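Local coordinates for protein uridylate-specific endoribonuclease nsp11 (Prrsv 16244b, PDB 5EYI) that probably acts as a uridylate-specific endoribonuclease that trims polyuridine from viral RNA and so helps the virus escape host sensors of double-stranded RNA, at residues 62-67 / 98-103; 12-17 / 206-211; 57-62 / 88-93. The protein carries 1 engineered substitution. All coordinates share one frame; numbering follows the deposited sequence.

Contact 1: residues 62-67 / 98-103; sequences YSRACI and QLLPET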
ATOM      1  N   TYR A  62      12.978  27.902  10.857  1.00 37.49           N
ATOM      2  CA  TYR A  62      12.138  26.727  10.926  1.00 36.54           C
ATOM      3  C   TYR A  62      10.735  27.026  10.388  1.00 32.84           C
ATOM      4  O   TYR A  62       9.852  26.172  10.492  1.00 30.82           O
ATOM      5  CB  TYR A  62      12.033  26.243  12.375  1.00 39.79           C
ATOM      6  CG  TYR A  62      13.317  25.743  13.026  1.00 43.85           C
ATOM      7  CD1 TYR A  62      14.349  25.151  12.278  1.00 46.33           C
ATOM      8  CD2 TYR A  62      13.472  25.813  14.412  1.00 44.85           C
ATOM      9  CE1 TYR A  62      15.501  24.677  12.895  1.00 48.89           C
ATOM     10  CE2 TYR A  62      14.618  25.339  15.038  1.00 47.11           C
ATOM     11  CZ  TYR A  62      15.631  24.772  14.281  1.00 48.96           C
ATOM     12  OH  TYR A  62      16.765  24.305  14.907  1.00 46.94           O
ATOM     13  N   SER A  63      10.521  28.227   9.838  1.00 28.78           N
ATOM     14  CA  SER A  63       9.323  28.508   9.059  1.00 27.59           C
ATOM     15  C   SER A  63       9.272  27.531   7.894  1.00 27.88           C
ATOM     16  O   SER A  63      10.239  27.405   7.143  1.00 29.39           O
ATOM     17  CB  SER A  63       9.308  29.938   8.524  1.00 26.41           C
ATOM     18  OG  SER A  63       9.136  30.858   9.573  1.00 25.02           O
ATOM     19  N   ARG A  64       8.150  26.832   7.783  1.00 27.63           N
ATOM     20  CA  ARG A  64       7.923  25.828   6.755  1.00 28.01           C
ATOM     21  C   ARG A  64       7.038  26.470   5.694  1.00 26.48           C
ATOM     22  O   ARG A  64       5.930  26.927   6.003  1.00 24.65           O
ATOM     23  CB  ARG A  64       7.235  24.608   7.386  1.00 30.41           C
ATOM     24  CG  ARG A  64       6.552  23.627   6.439  1.00 32.46           C
ATOM     25  CD  ARG A  64       7.552  22.845   5.621  1.00 34.64           C
ATOM     26  NE  ARG A  64       8.377  22.012   6.484  1.00 35.49           N
ATOM     27  CZ  ARG A  64       9.523  21.455   6.121  1.00 37.69           C
ATOM     28  NH1 ARG A  64       9.994  21.604   4.884  1.00 40.87           N
ATOM     29  NH2 ARG A  64      10.203  20.731   6.998  1.00 37.98           N
ATOM     30  N   ALA A  65       7.533  26.500   4.456  1.00 25.17           N
ATOM     31  CA  ALA A  65       6.760  26.950   3.307  1.00 24.99           C
ATOM     32  C   ALA A  65       5.682  25.917   2.969  1.00 24.27           C
ATOM     33  O   ALA A  65       5.993  24.760   2.702  1.00 24.09           O
ATOM     34  CB  ALA A  65       7.678  27.151   2.108  1.00 25.59           C
ATOM     35  N   CYS A  66       4.419  26.337   2.984  1.00 23.50           N
ATOM     36  CA  CYS A  66       3.309  25.438   2.665  1.00 22.97           C
ATOM     37  C   CYS A  66       2.891  25.641   1.215  1.00 22.72           C
ATOM     38  O   CYS A  66       2.069  26.505   0.898  1.00 23.10           O
ATOM     39  CB  CYS A  66       2.167  25.650   3.641  1.00 22.64           C
ATOM     40  SG  CYS A  66       2.694  25.350   5.343  1.00 23.24           S
ATOM     41  N   ILE A  67       3.477  24.823   0.347  1.00 22.65           N
ATOM     42  CA  ILE A  67       3.415  25.007  -1.103  1.00 22.90           C
ATOM     43  C   ILE A  67       2.198  24.320  -1.707  1.00 21.84           C
ATOM     44  O   ILE A  67       1.991  23.129  -1.508  1.00 22.17           O
ATOM     45  CB  ILE A  67       4.692  24.463  -1.784  1.00 23.66           C
ATOM     46  CG1 ILE A  67       5.940  25.174  -1.227  1.00 25.29           C
ATOM     47  CG2 ILE A  67       4.618  24.660  -3.297  1.00 24.12           C
ATOM     48  CD1 ILE A  67       7.259  24.472  -1.512  1.00 25.61           C
ATOM     49  N   GLN A  98      10.097  25.125  16.616  1.00 38.95           N
ATOM     50  CA  GLN A  98      10.337  23.711  16.372  1.00 40.78           C
ATOM     51  C   GLN A  98      10.500  23.457  14.892  1.00 40.35           C
ATOM     52  O   GLN A  98       9.918  24.160  14.074  1.00 39.52           O
ATOM     53  CB  GLN A  98       9.158  22.879  16.881  1.00 42.81           C
ATOM     54  CG  GLN A  98       8.840  23.057  18.355  1.00 45.14           C
ATOM     55  CD  GLN A  98      10.026  22.769  19.246  1.00 47.58           C
ATOM     56  OE1 GLN A  98      10.485  23.634  20.002  1.00 49.04           O
ATOM     57  NE2 GLN A  98      10.546  21.553  19.147  1.00 48.10           N
ATOM     58  N   LEU A  99      11.278  22.436  14.558  1.00 40.39           N
ATOM     59  CA  LEU A  99      11.347  21.935  13.195  1.00 43.06           C
ATOM     60  C   LEU A  99      10.012  21.269  12.869  1.00 41.59           C
ATOM     61  O   LEU A  99       9.546  20.425  13.632  1.00 42.32           O
ATOM     62  CB  LEU A  99      12.475  20.908  13.048  1.00 46.21           C
ATOM     63  CG  LEU A  99      13.026  20.754  11.626  1.00 50.83           C
ATOM     64  CD1 LEU A  99      14.042  21.859  11.354  1.00 51.82           C
ATOM     65  CD2 LEU A  99      13.641  19.373  11.404  1.00 52.28           C
ATOM     66  N   LEU A 100       9.395  21.660  11.756  1.00 38.52           N
ATOM     67  CA  LEU A 100       8.187  20.992  11.273  1.00 36.46           C
ATOM     68  C   LEU A 100       8.578  19.921  10.265  1.00 35.00           C
ATOM     69  O   LEU A 100       9.530  20.116   9.513  1.00 34.54           O
ATOM     70  CB  LEU A 100       7.221  21.990  10.629  1.00 36.84           C
ATOM     71  CG  LEU A 100       6.380  22.834  11.588  1.00 36.12           C
ATOM     72  CD1 LEU A 100       5.731  23.984  10.831  1.00 36.37           C
ATOM     73  CD2 LEU A 100       5.314  21.993  12.282  1.00 35.96           C
ATOM     74  N   PRO A 101       7.848  18.792  10.240  1.00 33.76           N
ATOM     75  CA  PRO A 101       8.147  17.746   9.267  1.00 33.85           C
ATOM     76  C   PRO A 101       7.670  18.086   7.854  1.00 34.15           C
ATOM     77  O   PRO A 101       6.962  19.071   7.645  1.00 33.57           O
ATOM     78  CB  PRO A 101       7.392  16.532   9.817  1.00 34.09           C
ATOM     79  CG  PRO A 101       6.249  17.115  10.563  1.00 33.95           C
ATOM     80  CD  PRO A 101       6.764  18.392  11.156  1.00 34.07           C
ATOM     81  N   GLU A 102       8.081  17.260   6.902  1.00 34.71           N
ATOM     82  CA  GLU A 102       7.680  17.405   5.506  1.00 36.59           C
ATOM     83  C   GLU A 102       6.281  16.825   5.345  1.00 32.14           C
ATOM     84  O   GLU A 102       5.955  15.810   5.963  1.00 31.31           O
ATOM     85  CB  GLU A 102       8.639  16.644   4.582  1.00 41.07           C
ATOM     86  CG  GLU A 102      10.109  17.061   4.655  1.00 45.72           C
ATOM     87  CD  GLU A 102      10.452  18.295   3.834  1.00 50.37           C
ATOM     88  OE1 GLU A 102      11.446  18.974   4.184  1.00 55.96           O
ATOM     89  OE2 GLU A 102       9.756  18.585   2.835  1.00 54.79           O
ATOM     90  N   THR A 103       5.463  17.463   4.516  1.00 28.34           N
ATOM     91  CA  THR A 103       4.102  16.981   4.250  1.00 27.02           C
ATOM     92  C   THR A 103       3.615  17.416   2.879  1.00 25.45           C
ATOM     93  O   THR A 103       4.092  18.408   2.345  1.00 25.88           O
ATOM     94  CB  THR A 103       3.097  17.479   5.333  1.00 25.11           C
ATOM     95  OG1 THR A 103       1.809  16.892   5.111  1.00 23.72           O
ATOM     96  CG2 THR A 103       2.951  18.984   5.317  1.00 24.40           C
TER
HETATM   97  O   HOH W   1       8.201  25.787  12.833  1.00 24.35           O
HETATM   98  O   HOH W   2      10.314  23.587   9.957  1.00 29.36           O
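Y62 lays its ring against the chain at Q98 and L99. Its CB lies 3.4 Å from Q98 O, L99 N sits over one face of the ring toward the rim, and the methyl CD1 of L99 comes up to the CD1–CE1 side, 3.4 Å from Y62 CD1. The two side chains cross at about a right angle. The carbonyl of the tyrosine works through water: one molecule donates to both Y62 O and Q98 O, and a second donates to Y62 O while accepting from L100 N, 2.8 Å away. Two solvent molecules thus fill in for direct backbone pairing here.

R64 does most of the holding. CG stands anti to the backbone N (chi1 163°), and bends at chi2 and chi3 curl the chain toward the 98–103 segment. Near its root, R64 CB packs on L100 CD1 at 3.8 Å. At its end, R64 NH2 gives a nearly straight bond of 2.7 Å to L100 O (167° at the hydrogen), with the oxygen in the guanidinium plane. R64 NH1 makes a salt bridge of 3.1 Å to E102 OE1; as a hydrogen bond this is bent and weak, and the carboxylate plane is turned 71° from the guanidinium. E102 N lies over one guanidinium face.

R64 also pairs through its backbone with L89, inside the mixed sheet of the N-terminal region, whereas 98–103 leaves strand 96–98 and heads for helix 109–112. The arrangement is that of an arginine on a sheet strand gripping an irregular connecting segment, consistent with the passage from the N-terminal domain to the NendoU domain.

Contact 2: residues 12-17 / 206-211; sequences AHNLGF and DFKEVR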
ATOM      1  N   ALA A  12      -4.029  22.965  10.853  1.00 17.87           N
ATOM      2  CA  ALA A  12      -3.737  23.366  12.234  1.00 17.96           C
ATOM      3  C   ALA A  12      -4.183  22.289  13.223  1.00 18.55           C
ATOM      4  O   ALA A  12      -3.437  21.972  14.142  1.00 18.60           O
ATOM      5  CB  ALA A  12      -4.398  24.700  12.568  1.00 17.46           C
ATOM      6  N   HIS A  13      -5.383  21.725  13.024  1.00 18.86           N
ATOM      7  CA  HIS A  13      -5.898  20.675  13.912  1.00 19.56           C
ATOM      8  C   HIS A  13      -4.924  19.497  13.977  1.00 20.43           C
ATOM      9  O   HIS A  13      -4.592  19.021  15.064  1.00 21.00           O
ATOM     10  CB  HIS A  13      -7.263  20.148  13.471  1.00 19.13           C
ATOM     11  CG  HIS A  13      -8.361  21.159  13.486  1.00 18.57           C
ATOM     12  ND1 HIS A  13      -8.284  22.350  14.174  1.00 19.62           N
ATOM     13  CD2 HIS A  13      -9.584  21.143  12.909  1.00 18.63           C
ATOM     14  CE1 HIS A  13      -9.401  23.032  13.998  1.00 18.87           C
ATOM     15  NE2 HIS A  13     -10.211  22.315  13.245  1.00 18.73           N
ATOM     16  N   ASN A  14      -4.422  19.075  12.820  1.00 20.39           N
ATOM     17  CA  ASN A  14      -3.461  17.968  12.758  1.00 20.68           C
ATOM     18  C   ASN A  14      -2.163  18.234  13.525  1.00 21.74           C
ATOM     19  O   ASN A  14      -1.484  17.289  13.905  1.00 22.72           O
ATOM     20  CB  ASN A  14      -3.154  17.596  11.298  1.00 19.66           C
ATOM     21  CG  ASN A  14      -4.381  17.068  10.555  1.00 19.51           C
ATOM     22  OD1 ASN A  14      -5.334  16.604  11.165  1.00 20.19           O
ATOM     23  ND2 ASN A  14      -4.361  17.149   9.242  1.00 18.74           N
ATOM     24  N   LEU A  15      -1.812  19.509  13.722  1.00 22.23           N
ATOM     25  CA  LEU A  15      -0.677  19.907  14.578  1.00 22.36           C
ATOM     26  C   LEU A  15      -1.059  20.194  16.051  1.00 22.46           C
ATOM     27  O   LEU A  15      -0.202  20.557  16.846  1.00 22.29           O
ATOM     28  CB  LEU A  15       0.030  21.132  13.976  1.00 22.13           C
ATOM     29  CG  LEU A  15       0.752  20.904  12.649  1.00 21.99           C
ATOM     30  CD1 LEU A  15       1.109  22.225  11.991  1.00 22.21           C
ATOM     31  CD2 LEU A  15       1.995  20.058  12.859  1.00 22.30           C
ATOM     32  N   GLY A  16      -2.328  20.019  16.404  1.00 23.38           N
ATOM     33  CA  GLY A  16      -2.806  20.212  17.768  1.00 23.77           C
ATOM     34  C   GLY A  16      -3.260  21.622  18.116  1.00 23.60           C
ATOM     35  O   GLY A  16      -3.340  21.964  19.304  1.00 26.04           O
ATOM     36  N   PHE A  17      -3.592  22.430  17.109  1.00 21.61           N
ATOM     37  CA  PHE A  17      -4.024  23.804  17.331  1.00 20.83           C
ATOM     38  C   PHE A  17      -5.463  23.969  16.860  1.00 21.31           C
ATOM     39  O   PHE A  17      -5.790  23.669  15.694  1.00 21.74           O
ATOM     40  CB  PHE A  17      -3.090  24.779  16.615  1.00 20.42           C
ATOM     41  CG  PHE A  17      -1.690  24.756  17.136  1.00 19.90           C
ATOM     42  CD1 PHE A  17      -0.786  23.794  16.698  1.00 19.96           C
ATOM     43  CD2 PHE A  17      -1.271  25.679  18.090  1.00 20.78           C
ATOM     44  CE1 PHE A  17       0.507  23.759  17.192  1.00 20.12           C
ATOM     45  CE2 PHE A  17       0.032  25.656  18.580  1.00 20.15           C
ATOM     46  CZ  PHE A  17       0.918  24.695  18.130  1.00 20.26           C
ATOM     47  N   ASP A 206      -1.287  17.209   5.175  1.00 20.10           N
ATOM     48  CA  ASP A 206      -1.686  18.276   6.113  1.00 19.55           C
ATOM     49  C   ASP A 206      -1.112  18.035   7.520  1.00 19.41           C
ATOM     50  O   ASP A 206      -1.781  18.283   8.513  1.00 18.01           O
ATOM     51  CB  ASP A 206      -3.228  18.411   6.175  1.00 19.58           C
ATOM     52  CG  ASP A 206      -3.854  18.718   4.823  1.00 19.68           C
ATOM     53  OD1 ASP A 206      -3.223  19.438   4.020  1.00 19.47           O
ATOM     54  OD2 ASP A 206      -4.994  18.266   4.567  1.00 19.81           O
ATOM     55  N   PHE A 207       0.122  17.539   7.582  1.00 20.06           N
ATOM     56  CA  PHE A 207       0.793  17.134   8.833  1.00 21.35           C
ATOM     57  C   PHE A 207       0.148  15.973   9.609  1.00 23.08           C
ATOM     58  O   PHE A 207       0.438  15.792  10.778  1.00 24.59           O
ATOM     59  CB  PHE A 207       0.997  18.336   9.773  1.00 21.01           C
ATOM     60  CG  PHE A 207       1.770  19.466   9.153  1.00 20.89           C
ATOM     61  CD1 PHE A 207       3.150  19.369   8.983  1.00 20.23           C
ATOM     62  CD2 PHE A 207       1.126  20.631   8.751  1.00 20.83           C
ATOM     63  CE1 PHE A 207       3.871  20.410   8.424  1.00 20.31           C
ATOM     64  CE2 PHE A 207       1.845  21.678   8.188  1.00 20.99           C
ATOM     65  CZ  PHE A 207       3.223  21.567   8.027  1.00 20.65           C
ATOM     66  N   LYS A 208      -0.695  15.176   8.965  1.00 24.05           N
ATOM     67  CA  LYS A 208      -1.290  14.004   9.586  1.00 26.03           C
ATOM     68  C   LYS A 208      -0.588  12.790   8.995  1.00 25.45           C
ATOM     69  O   LYS A 208      -0.471  12.676   7.781  1.00 23.22           O
ATOM     70  CB  LYS A 208      -2.791  13.976   9.302  1.00 28.75           C
ATOM     71  CG  LYS A 208      -3.519  12.671   9.579  1.00 32.52           C
ATOM     72  CD  LYS A 208      -4.024  12.568  11.000  1.00 36.62           C
ATOM     73  CE  LYS A 208      -5.353  13.289  11.170  1.00 40.38           C
ATOM     74  NZ  LYS A 208      -6.496  12.514  10.607  1.00 43.66           N
ATOM     75  N   GLU A 209      -0.135  11.885   9.857  1.00 27.00           N
ATOM     76  CA  GLU A 209       0.481  10.629   9.416  1.00 28.13           C
ATOM     77  C   GLU A 209      -0.542   9.774   8.697  1.00 25.12           C
ATOM     78  O   GLU A 209      -1.588   9.456   9.248  1.00 24.28           O
ATOM     79  CB  GLU A 209       1.052   9.845  10.604  1.00 31.89           C
ATOM     80  CG  GLU A 209       2.311  10.454  11.207  1.00 35.12           C
ATOM     81  CD  GLU A 209       3.571  10.227  10.380  1.00 39.50           C
ATOM     82  OE1 GLU A 209       4.637  10.715  10.822  1.00 44.36           O
ATOM     83  OE2 GLU A 209       3.521   9.574   9.300  1.00 43.50           O
ATOM     84  N   VAL A 210      -0.247   9.432   7.452  1.00 24.07           N
ATOM     85  CA  VAL A 210      -1.133   8.611   6.633  1.00 23.28           C
ATOM     86  C   VAL A 210      -0.308   7.543   5.960  1.00 23.38           C
ATOM     87  O   VAL A 210       0.925   7.595   5.991  1.00 22.79           O
ATOM     88  CB  VAL A 210      -1.866   9.450   5.556  1.00 23.55           C
ATOM     89  CG1 VAL A 210      -2.728  10.529   6.208  1.00 23.86           C
ATOM     90  CG2 VAL A 210      -0.891  10.087   4.557  1.00 23.73           C
ATOM     91  N   ARG A 211      -0.997   6.599   5.334  1.00 24.21           N
ATOM     92  CA  ARG A 211      -0.374   5.605   4.484  1.00 25.54           C
ATOM     93  C   ARG A 211      -0.981   5.680   3.089  1.00 24.01           C
ATOM     94  O   ARG A 211      -2.186   5.841   2.948  1.00 24.46           O
ATOM     95  CB  ARG A 211      -0.553   4.205   5.074  1.00 28.97           C
ATOM     96  CG  ARG A 211       0.128   4.026   6.429  1.00 32.16           C
ATOM     97  CD  ARG A 211      -0.092   2.641   7.024  1.00 35.84           C
ATOM     98  NE  ARG A 211       0.315   2.584   8.431  1.00 39.42           N
ATOM     99  CZ  ARG A 211      -0.418   2.983   9.477  1.00 42.20           C
ATOM    100  NH1 ARG A 211      -1.642   3.489   9.323  1.00 43.43           N
ATOM    101  NH2 ARG A 211       0.085   2.874  10.707  1.00 43.49           N
TER
HETATM  102  O   HOH W   3       1.503  16.131  13.231  1.00 33.78           O
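D206 meets N14 through its main chain: N14 ND2 donates to D206 O over 2.9 Å, fairly straight at 160°. The oxygen lies in the plane of the amide, yet the donor stands 43° above the carbonyl plane and so misses the lone pairs. N14 ND2 also bonds S161 OG, so the amide's rotation is fixed from two sources. D206 OD2 is bonded by the hydroxyls of S106 and S161, which makes S161 common to both side chains.

F207 offers a ring face to L15. The L15 methyl CD1 makes a CH-pi contact 4.0 Å from the centroid of the F207 ring, 28° off the normal, while the other methyl, L15 CD2, packs 3.7 Å from F207 CB. F105 meets the same ring nearly at right angles. D206 and F207 both have positive phi and form the tight turn, close to type I', of the beta hairpin made by strands 198–205 and 208–215. Facing that turn is the end of helix 9–14, closed by a Schellman motif: G16 N bonds H13 O and F17 N bonds A12 O, with G16 taking the positive phi. A water donates to F207 O at 2.7 Å and, over a longer span, to N14 O, joining turn and helix end.

K208 begins the outgoing strand and passes across the N14 side chain at about a right angle. Its CB lies 3.5 Å from N14 ND2, and with CG anti to the backbone N the chain then bends at each further torsion, which brings K208 CE to 3.3 Å from N14 OD1.

Contact 3: residues 57-62 / 88-93; sequences RPIHKY and YLTKFV
The loop 57–62 runs in roughly the same sense as strand 88–93 but slants across it, with CA of P58 6.0 Å from CA of Y88 and CA of Y62 6.4 Å from CA of T90. The two backbones do not pair directly. Strand 85–93 already has strand 51–55 and strand 64–67 as neighbours, and the loop that connects those two strands crosses over its face. A water forms the polar backbone link, donating to Y62 O and accepting from K91 N, 2.8 Å from that nitrogen.

P58 lies flat on Y88. Its CD makes a CH-pi contact 3.9 Å from the centroid of the Y88 ring, 22° off the normal, and P58 N sits over the same face nearer the rim. I59 then reaches down with CG1 in the crowded position between backbone N and carbonyl carbon (chi1 65°); this turns its chain to T90, so that I59 CG1 is 3.3 Å from T90 OG1, a tight approach. Further out, I59 CD1 comes to the edge of the F92 ring, 4.4 Å from F92 CE2. T90 CG2 takes the CB of H60. The imidazole is turned back on its own loop, ND1 accepting from Y62 N in the ring plane.

Between 57–62 and the strand, then, dispersion, CH-pi packing and one water do the joining; the direct polar tie comes just beyond, where S63 OG bonds T90 OG1 and also accepts from I59 N.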
ATOM      1  N   ARG A  57       5.340  35.615   4.824  1.00 25.42           N
ATOM      2  CA  ARG A  57       6.784  35.538   4.616  1.00 25.65           C
ATOM      3  C   ARG A  57       7.405  34.758   5.761  1.00 24.77           C
ATOM      4  O   ARG A  57       6.830  34.719   6.849  1.00 23.67           O
ATOM      5  CB  ARG A  57       7.382  36.949   4.605  1.00 26.06           C
ATOM      6  CG  ARG A  57       6.735  37.895   3.614  1.00 26.87           C
ATOM      7  CD  ARG A  57       7.365  39.276   3.702  1.00 27.79           C
ATOM      8  NE  ARG A  57       8.706  39.313   3.126  1.00 27.95           N
ATOM      9  CZ  ARG A  57       9.476  40.399   3.043  1.00 28.47           C
ATOM     10  NH1 ARG A  57       9.064  41.577   3.509  1.00 28.02           N
ATOM     11  NH2 ARG A  57      10.681  40.301   2.491  1.00 29.01           N
ATOM     12  N   PRO A  58       8.596  34.173   5.543  1.00 26.12           N
ATOM     13  CA  PRO A  58       9.220  33.408   6.632  1.00 27.81           C
ATOM     14  C   PRO A  58       9.573  34.302   7.813  1.00 29.78           C
ATOM     15  O   PRO A  58       9.966  35.448   7.603  1.00 31.98           O
ATOM     16  CB  PRO A  58      10.494  32.813   5.999  1.00 27.59           C
ATOM     17  CG  PRO A  58      10.515  33.228   4.571  1.00 26.90           C
ATOM     18  CD  PRO A  58       9.459  34.274   4.353  1.00 26.45           C
ATOM     19  N   ILE A  59       9.393  33.793   9.032  1.00 31.85           N
ATOM     20  CA  ILE A  59       9.718  34.542  10.257  1.00 31.96           C
ATOM     21  C   ILE A  59      10.837  33.922  11.090  1.00 31.78           C
ATOM     22  O   ILE A  59      11.260  34.514  12.071  1.00 33.01           O
ATOM     23  CB  ILE A  59       8.472  34.765  11.144  1.00 32.64           C
ATOM     24  CG1 ILE A  59       7.911  33.445  11.692  1.00 33.58           C
ATOM     25  CG2 ILE A  59       7.396  35.515  10.369  1.00 32.70           C
ATOM     26  CD1 ILE A  59       6.783  33.645  12.693  1.00 33.97           C
ATOM     27  N   HIS A  60      11.312  32.744  10.699  1.00 33.06           N
ATOM     28  CA  HIS A  60      12.319  32.002  11.459  1.00 34.25           C
ATOM     29  C   HIS A  60      12.938  30.993  10.503  1.00 35.44           C
ATOM     30  O   HIS A  60      12.346  30.699   9.466  1.00 34.28           O
ATOM     31  CB  HIS A  60      11.654  31.275  12.634  1.00 35.25           C
ATOM     32  CG  HIS A  60      12.608  30.819  13.700  1.00 34.72           C
ATOM     33  ND1 HIS A  60      13.263  29.608  13.656  1.00 33.55           N
ATOM     34  CD2 HIS A  60      12.987  31.404  14.860  1.00 34.76           C
ATOM     35  CE1 HIS A  60      14.021  29.473  14.727  1.00 34.41           C
ATOM     36  NE2 HIS A  60      13.867  30.549  15.477  1.00 35.69           N
ATOM     37  N   LYS A  61      14.107  30.456  10.855  1.00 37.35           N
ATOM     38  CA  LYS A  61      14.758  29.386  10.080  1.00 40.76           C
ATOM     39  C   LYS A  61      13.907  28.106   9.931  1.00 38.86           C
ATOM     40  O   LYS A  61      14.086  27.340   8.984  1.00 38.68           O
ATOM     41  CB  LYS A  61      16.120  29.031  10.723  1.00 45.49           C
ATOM     42  CG  LYS A  61      16.951  27.944  10.025  1.00 49.86           C
ATOM     43  CD  LYS A  61      17.160  28.209   8.527  1.00 54.64           C
ATOM     44  CE  LYS A  61      17.913  27.081   7.824  1.00 56.76           C
ATOM     45  NZ  LYS A  61      19.395  27.213   7.936  1.00 57.27           N
ATOM     46  N   TYR A  62      12.978  27.902  10.857  1.00 37.49           N
ATOM     47  CA  TYR A  62      12.138  26.727  10.926  1.00 36.54           C
ATOM     48  C   TYR A  62      10.735  27.026  10.388  1.00 32.84           C
ATOM     49  O   TYR A  62       9.852  26.172  10.492  1.00 30.82           O
ATOM     50  CB  TYR A  62      12.033  26.243  12.375  1.00 39.79           C
ATOM     51  CG  TYR A  62      13.317  25.743  13.026  1.00 43.85           C
ATOM     52  CD1 TYR A  62      14.349  25.151  12.278  1.00 46.33           C
ATOM     53  CD2 TYR A  62      13.472  25.813  14.412  1.00 44.85           C
ATOM     54  CE1 TYR A  62      15.501  24.677  12.895  1.00 48.89           C
ATOM     55  CE2 TYR A  62      14.618  25.339  15.038  1.00 47.11           C
ATOM     56  CZ  TYR A  62      15.631  24.772  14.281  1.00 48.96           C
ATOM     57  OH  TYR A  62      16.765  24.305  14.907  1.00 46.94           O
ATOM     58  N   TYR A  88       3.460  30.477   5.196  1.00 20.17           N
ATOM     59  CA  TYR A  88       4.483  29.827   6.020  1.00 20.95           C
ATOM     60  C   TYR A  88       3.871  29.476   7.360  1.00 21.16           C
ATOM     61  O   TYR A  88       3.013  30.196   7.846  1.00 20.19           O
ATOM     62  CB  TYR A  88       5.683  30.751   6.253  1.00 21.80           C
ATOM     63  CG  TYR A  88       6.535  30.910   5.026  1.00 22.27           C
ATOM     64  CD1 TYR A  88       6.225  31.866   4.068  1.00 21.73           C
ATOM     65  CD2 TYR A  88       7.636  30.085   4.807  1.00 22.32           C
ATOM     66  CE1 TYR A  88       6.984  32.000   2.932  1.00 21.43           C
ATOM     67  CE2 TYR A  88       8.400  30.214   3.666  1.00 22.21           C
ATOM     68  CZ  TYR A  88       8.065  31.174   2.734  1.00 22.04           C
ATOM     69  OH  TYR A  88       8.816  31.300   1.598  1.00 23.19           O
ATOM     70  N   LEU A  89       4.323  28.370   7.945  1.00 21.64           N
ATOM     71  CA  LEU A  89       3.950  27.996   9.306  1.00 22.10           C
ATOM     72  C   LEU A  89       5.181  27.928  10.184  1.00 22.36           C
ATOM     73  O   LEU A  89       6.199  27.355   9.796  1.00 22.49           O
ATOM     74  CB  LEU A  89       3.239  26.637   9.340  1.00 22.05           C
ATOM     75  CG  LEU A  89       1.783  26.594   8.881  1.00 21.73           C
ATOM     76  CD1 LEU A  89       1.248  25.183   9.083  1.00 22.10           C
ATOM     77  CD2 LEU A  89       0.908  27.609   9.590  1.00 21.24           C
ATOM     78  N   THR A  90       5.075  28.506  11.374  1.00 22.65           N
ATOM     79  CA  THR A  90       6.126  28.401  12.365  1.00 23.98           C
ATOM     80  C   THR A  90       5.501  27.952  13.682  1.00 23.78           C
ATOM     81  O   THR A  90       4.592  28.591  14.181  1.00 23.94           O
ATOM     82  CB  THR A  90       6.873  29.740  12.534  1.00 24.69           C
ATOM     83  OG1 THR A  90       7.142  30.298  11.243  1.00 24.40           O
ATOM     84  CG2 THR A  90       8.196  29.525  13.264  1.00 25.03           C
ATOM     85  N   LYS A  91       5.987  26.842  14.218  1.00 24.81           N
ATOM     86  CA  LYS A  91       5.438  26.258  15.432  1.00 27.33           C
ATOM     87  C   LYS A  91       6.359  26.526  16.612  1.00 28.32           C
ATOM     88  O   LYS A  91       7.522  26.123  16.601  1.00 28.91           O
ATOM     89  CB  LYS A  91       5.266  24.752  15.246  1.00 27.94           C
ATOM     90  CG  LYS A  91       4.802  24.003  16.481  1.00 28.99           C
ATOM     91  CD  LYS A  91       4.326  22.615  16.102  1.00 31.18           C
ATOM     92  CE  LYS A  91       4.125  21.726  17.317  1.00 33.48           C
ATOM     93  NZ  LYS A  91       3.399  20.483  16.924  1.00 34.80           N
ATOM     94  N   PHE A  92       5.833  27.190  17.631  1.00 29.29           N
ATOM     95  CA  PHE A  92       6.573  27.411  18.862  1.00 31.50           C
ATOM     96  C   PHE A  92       5.987  26.540  19.944  1.00 33.45           C
ATOM     97  O   PHE A  92       4.778  26.562  20.138  1.00 32.63           O
ATOM     98  CB  PHE A  92       6.468  28.866  19.284  1.00 31.91           C
ATOM     99  CG  PHE A  92       7.152  29.807  18.345  1.00 31.73           C
ATOM    100  CD1 PHE A  92       8.473  30.189  18.566  1.00 32.67           C
ATOM    101  CD2 PHE A  92       6.485  30.304  17.237  1.00 30.90           C
ATOM    102  CE1 PHE A  92       9.113  31.059  17.691  1.00 32.78           C
ATOM    103  CE2 PHE A  92       7.116  31.174  16.363  1.00 31.91           C
ATOM    104  CZ  PHE A  92       8.429  31.559  16.593  1.00 32.10           C
ATOM    105  N   VAL A  93       6.832  25.766  20.624  1.00 35.94           N
ATOM    106  CA  VAL A  93       6.428  25.075  21.850  1.00 38.54           C
ATOM    107  C   VAL A  93       7.317  25.595  22.987  1.00 39.18           C
ATOM    108  O   VAL A  93       8.541  25.611  22.869  1.00 39.81           O
ATOM    109  CB  VAL A  93       6.419  23.519  21.715  1.00 39.71           C
ATOM    110  CG1 VAL A  93       5.882  23.095  20.351  1.00 39.05           C
ATOM    111  CG2 VAL A  93       7.785  22.892  21.975  1.00 41.79           C
TER
HETATM  112  O   HOH W   1       8.201  25.787  12.833  1.00 24.35           O

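How the contacts relate
Contacts 1 and 3 are neighbours on one sheet: they share Y62 and a water, and strands 64–67 and 85–93 lie side by side. Contact 1 is a surface contact and relies on charge and ordered water; contact 3, partly buried, relies on one aromatic face and aliphatic packing. Contact 2, also partly buried, lies nearest the chain's centre and closes the longest loop, bringing the N-terminal helix to the hairpin of the NendoU part. It touches contact 1 where T103 OG1 probably bonds F207 N, and contact 3 where L89 packs on F207, tying domain junction to sheet.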